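PDB 1M5S: formylmethanofuran--tetrahydromethanopterin formyltransferase from Methanosarcina barkeri, which catalyses the reversible transfer of a formyl group from formylmethanofuran to tetrahydromethanopterin, an early step of methanogenesis from carbon dioxide. Local coordinates for residues 95-107 with 137-150. Numbering follows the deposited sequence.
Sequences CVLTAPTTAVFNG and RKVYKVPIMEGDFL
Leu-97 lies over one face of the Phe-149 ring: its CA sits 3.8 Å from the ring centroid and 13° off the normal, a CH-pi contact. The Leu-97 side chain crosses that of Phe-149 at about a right angle, CG meeting CD2 at 3.8 Å. With chi1 at 173°, the Phe-149 ring swings away from its own backbone N and in against 96-104. At the ring edge, Val-104 CG2 approaches CZ (3.7 Å), and Thr-102 O lies near the ring plane beside CD1. Shortening Phe-149 to an alanine is likely to open a gap against Leu-97 and take away the ring edge that Val-104 CG2 packs against.

Beside this apolar centre, Val-104 N donates to Leu-150 O in a nearly straight bond (2.9 Å), while water 2 links Thr-102 O with Asp-148 O and Leu-150 N. Farther out, Glu-146 OE1 takes the N-H of Thr-101 on its syn lone pair (2.7 Å), and water 1 lies within hydrogen-bonding distance of both Glu-146 OE2 and Ala-99 O. At the other end, Arg-137 NH1 reaches Asn-106 O (2.8 Å) within both the guanidinium and carbonyl planes; water 3, accepting from NH2, donates to the same oxygen. NH1 also forms a salt bridge with Glu-152.

Strands 103-106 and 147-150 run nearly parallel (19°), with 137-144 and 147-150 forming a beta hairpin. Strand 12-26 pairs with 103-106, helix 30-41 packs on Val-96 and Thr-102, and Tyr-245 of a second subunit hydrogen-bonds Glu-146 OE1, placing the hairpin turn at a subunit interface of the homotetramer.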
# COMPACT_ATOMS: atom_id res chain seq x y z
N CYS A 95 21.03 -5.95 -1.45
CA CYS A 95 19.63 -5.55 -1.33
C CYS A 95 19.32 -4.13 -1.79
O CYS A 95 18.16 -3.76 -1.93
CB CYS A 95 19.16 -5.74 0.12
SG CYS A 95 19.37 -7.42 0.77
N VAL A 96 20.36 -3.34 -2.03
CA VAL A 96 20.17 -1.96 -2.47
C VAL A 96 20.85 -1.68 -3.81
O VAL A 96 20.23 -1.18 -4.75
CB VAL A 96 20.66 -0.98 -1.39
CG1 VAL A 96 20.44 0.45 -1.83
CG2 VAL A 96 19.92 -1.24 -0.08
N LEU A 97 22.10 -2.11 -3.93
CA LEU A 97 22.81 -2.08 -5.20
C LEU A 97 22.02 -2.82 -6.28
O LEU A 97 21.96 -2.39 -7.42
CB LEU A 97 24.20 -2.71 -5.05
CG LEU A 97 25.13 -2.74 -6.27
CD1 LEU A 97 26.57 -2.59 -5.81
CD2 LEU A 97 24.95 -4.03 -7.05
N THR A 98 21.34 -3.88 -5.86
CA THR A 98 20.57 -4.74 -6.76
C THR A 98 19.12 -4.26 -6.97
O THR A 98 18.40 -4.82 -7.80
CB THR A 98 20.52 -6.16 -6.22
OG1 THR A 98 19.93 -6.15 -4.91
CG2 THR A 98 21.92 -6.74 -6.13
N ALA A 99 18.70 -3.28 -6.18
CA ALA A 99 17.33 -2.79 -6.22
C ALA A 99 17.18 -1.63 -7.22
O ALA A 99 18.09 -0.81 -7.36
CB ALA A 99 16.90 -2.33 -4.83
N PRO A 100 16.03 -1.56 -7.91
CA PRO A 100 15.77 -0.53 -8.92
C PRO A 100 15.92 0.92 -8.42
O PRO A 100 15.31 1.31 -7.43
CB PRO A 100 14.33 -0.82 -9.35
CG PRO A 100 14.18 -2.27 -9.14
CD PRO A 100 14.94 -2.55 -7.86
N THR A 101 16.67 1.70 -9.19
CA THR A 101 16.78 3.16 -9.08
C THR A 101 17.42 3.72 -7.82
O THR A 101 17.46 4.94 -7.64
CB THR A 101 15.41 3.87 -9.29
OG1 THR A 101 14.65 3.85 -8.07
CG2 THR A 101 14.62 3.21 -10.40
N THR A 102 17.99 2.86 -6.98
CA THR A 102 18.50 3.30 -5.69
C THR A 102 19.83 4.04 -5.77
O THR A 102 20.62 3.83 -6.69
CB THR A 102 18.68 2.12 -4.75
OG1 THR A 102 19.44 1.10 -5.40
CG2 THR A 102 17.33 1.56 -4.35
N ALA A 103 20.01 4.99 -4.85
CA ALA A 103 21.33 5.55 -4.54
C ALA A 103 21.49 5.48 -3.03
O ALA A 103 20.50 5.45 -2.29
CB ALA A 103 21.42 6.99 -5.02
N VAL A 104 22.73 5.32 -2.57
CA VAL A 104 23.04 5.20 -1.15
C VAL A 104 23.89 6.38 -0.70
O VAL A 104 24.91 6.69 -1.32
CB VAL A 104 23.81 3.90 -0.85
CG1 VAL A 104 24.32 3.90 0.58
CG2 VAL A 104 22.91 2.71 -1.07
N PHE A 105 23.44 7.06 0.35
CA PHE A 105 24.20 8.15 0.95
C PHE A 105 24.43 7.89 2.43
O PHE A 105 23.80 7.02 3.03
CB PHE A 105 23.45 9.48 0.77
CG PHE A 105 23.22 9.84 -0.67
CD1 PHE A 105 24.21 10.48 -1.41
CD2 PHE A 105 22.03 9.51 -1.31
CE1 PHE A 105 24.01 10.78 -2.75
CE2 PHE A 105 21.83 9.81 -2.64
CZ PHE A 105 22.83 10.44 -3.37
N ASN A 106 25.33 8.68 3.02
CA ASN A 106 25.73 8.49 4.41
C ASN A 106 24.72 9.15 5.35
O ASN A 106 24.52 10.37 5.30
CB ASN A 106 27.12 9.11 4.62
CG ASN A 106 27.75 8.70 5.94
OD1 ASN A 106 27.10 8.10 6.80
ND2 ASN A 106 29.03 9.00 6.08
N GLY A 107 24.12 8.36 6.23
CA GLY A 107 23.16 8.89 7.18
C GLY A 107 23.79 9.59 8.37
O GLY A 107 23.17 10.47 8.96
N ARG A 137 29.22 15.80 -1.39
CA ARG A 137 29.51 14.43 -0.93
C ARG A 137 30.27 13.65 -2.01
O ARG A 137 29.99 13.77 -3.21
CB ARG A 137 28.20 13.68 -0.65
CG ARG A 137 27.45 14.22 0.57
CD ARG A 137 26.25 13.35 0.95
NE ARG A 137 25.33 14.01 1.89
CZ ARG A 137 24.82 13.41 2.98
NH1 ARG A 137 25.13 12.14 3.28
NH2 ARG A 137 23.99 14.01 3.84
N LYS A 138 31.26 12.89 -1.56
CA LYS A 138 32.07 12.04 -2.42
C LYS A 138 31.35 10.73 -2.72
O LYS A 138 31.15 9.89 -1.83
CB LYS A 138 33.42 11.74 -1.75
CG LYS A 138 34.36 10.88 -2.59
CD LYS A 138 35.74 10.80 -1.96
CE LYS A 138 36.59 9.75 -2.64
NZ LYS A 138 37.95 9.66 -2.01
N VAL A 139 31.07 10.51 -4.00
CA VAL A 139 30.23 9.40 -4.45
C VAL A 139 30.90 8.57 -5.54
O VAL A 139 31.55 9.09 -6.45
CB VAL A 139 28.87 9.93 -4.98
CG1 VAL A 139 28.03 8.78 -5.51
CG2 VAL A 139 28.14 10.67 -3.88
N TYR A 140 30.68 7.26 -5.49
CA TYR A 140 31.21 6.33 -6.49
C TYR A 140 30.10 5.90 -7.44
O TYR A 140 28.97 5.61 -7.00
CB TYR A 140 31.79 5.09 -5.81
CG TYR A 140 33.10 5.39 -5.10
CD1 TYR A 140 34.28 5.54 -5.84
CD2 TYR A 140 33.11 5.53 -3.71
CE1 TYR A 140 35.47 5.85 -5.18
CE2 TYR A 140 34.30 5.85 -3.06
CZ TYR A 140 35.48 6.01 -3.79
OH TYR A 140 36.64 6.34 -3.16
N LYS A 141 30.39 5.98 -8.73
CA LYS A 141 29.48 5.50 -9.78
C LYS A 141 29.84 4.07 -10.14
O LYS A 141 30.96 3.79 -10.55
CB LYS A 141 29.62 6.38 -11.02
CG LYS A 141 28.55 7.43 -11.18
CD LYS A 141 28.46 7.89 -12.63
CE LYS A 141 28.58 9.40 -12.74
NZ LYS A 141 28.71 9.82 -14.16
N VAL A 142 28.85 3.18 -10.06
CA VAL A 142 29.03 1.78 -10.42
C VAL A 142 28.05 1.45 -11.56
O VAL A 142 26.85 1.27 -11.33
CB VAL A 142 28.76 0.84 -9.20
CG1 VAL A 142 28.98 -0.61 -9.58
CG2 VAL A 142 29.66 1.24 -8.04
N PRO A 143 28.54 1.43 -12.82
CA PRO A 143 27.70 1.05 -13.96
C PRO A 143 27.06 -0.33 -13.82
O PRO A 143 27.75 -1.32 -13.57
CB PRO A 143 28.66 1.12 -15.14
CG PRO A 143 29.62 2.19 -14.75
CD PRO A 143 29.83 1.98 -13.27
N ILE A 144 25.74 -0.36 -13.88
CA ILE A 144 24.98 -1.60 -13.85
C ILE A 144 23.88 -1.56 -14.92
O ILE A 144 23.75 -0.57 -15.65
CB ILE A 144 24.36 -1.86 -12.44
CG1 ILE A 144 23.54 -0.65 -11.97
CG2 ILE A 144 25.48 -2.17 -11.43
CD1 ILE A 144 22.76 -0.89 -10.69
N MET A 145 23.13 -2.65 -15.07
CA MET A 145 22.16 -2.80 -16.16
C MET A 145 21.16 -1.66 -16.28
O MET A 145 20.74 -1.32 -17.38
CB MET A 145 21.40 -4.11 -16.02
CG MET A 145 22.21 -5.33 -16.31
SD MET A 145 21.12 -6.71 -16.57
CE MET A 145 20.24 -6.80 -15.03
N GLU A 146 20.67 -1.17 -15.14
CA GLU A 146 19.63 -0.15 -15.12
C GLU A 146 20.20 1.22 -15.47
O GLU A 146 19.45 2.13 -15.81
CB GLU A 146 18.99 -0.08 -13.74
CG GLU A 146 19.87 0.62 -12.68
CD GLU A 146 19.12 0.96 -11.40
OE1 GLU A 146 17.89 0.73 -11.35
OE2 GLU A 146 19.76 1.46 -10.45
N GLY A 147 21.50 1.37 -15.28
CA GLY A 147 22.11 2.69 -15.29
C GLY A 147 23.33 2.74 -14.39
O GLY A 147 24.10 1.79 -14.34
N ASP A 148 23.54 3.87 -13.71
CA ASP A 148 24.64 4.03 -12.76
C ASP A 148 24.10 3.97 -11.32
O ASP A 148 23.16 4.69 -10.98
CB ASP A 148 25.34 5.37 -12.98
CG ASP A 148 26.06 5.46 -14.32
OD1 ASP A 148 26.75 4.48 -14.70
OD2 ASP A 148 26.03 6.54 -14.95
N PHE A 149 24.66 3.08 -10.51
CA PHE A 149 24.37 3.06 -9.08
C PHE A 149 25.32 4.02 -8.36
O PHE A 149 26.53 3.97 -8.55
CB PHE A 149 24.52 1.63 -8.54
CG PHE A 149 24.39 1.54 -7.04
CD1 PHE A 149 23.21 1.90 -6.40
CD2 PHE A 149 25.45 1.06 -6.26
CE1 PHE A 149 23.08 1.80 -5.01
CE2 PHE A 149 25.34 0.95 -4.87
CZ PHE A 149 24.15 1.32 -4.25
N LEU A 150 24.75 4.94 -7.59
CA LEU A 150 25.54 5.91 -6.84
C LEU A 150 25.62 5.52 -5.37
O LEU A 150 24.62 5.16 -4.76
CB LEU A 150 24.93 7.31 -6.99
CG LEU A 150 25.35 8.16 -8.20
CD1 LEU A 150 25.54 7.30 -9.43
CD2 LEU A 150 24.29 9.21 -8.45
O HOH W 1 20.56 0.20 -7.88
O HOH W 2 22.15 5.47 -8.31
O HOH W 3 23.19 12.39 5.88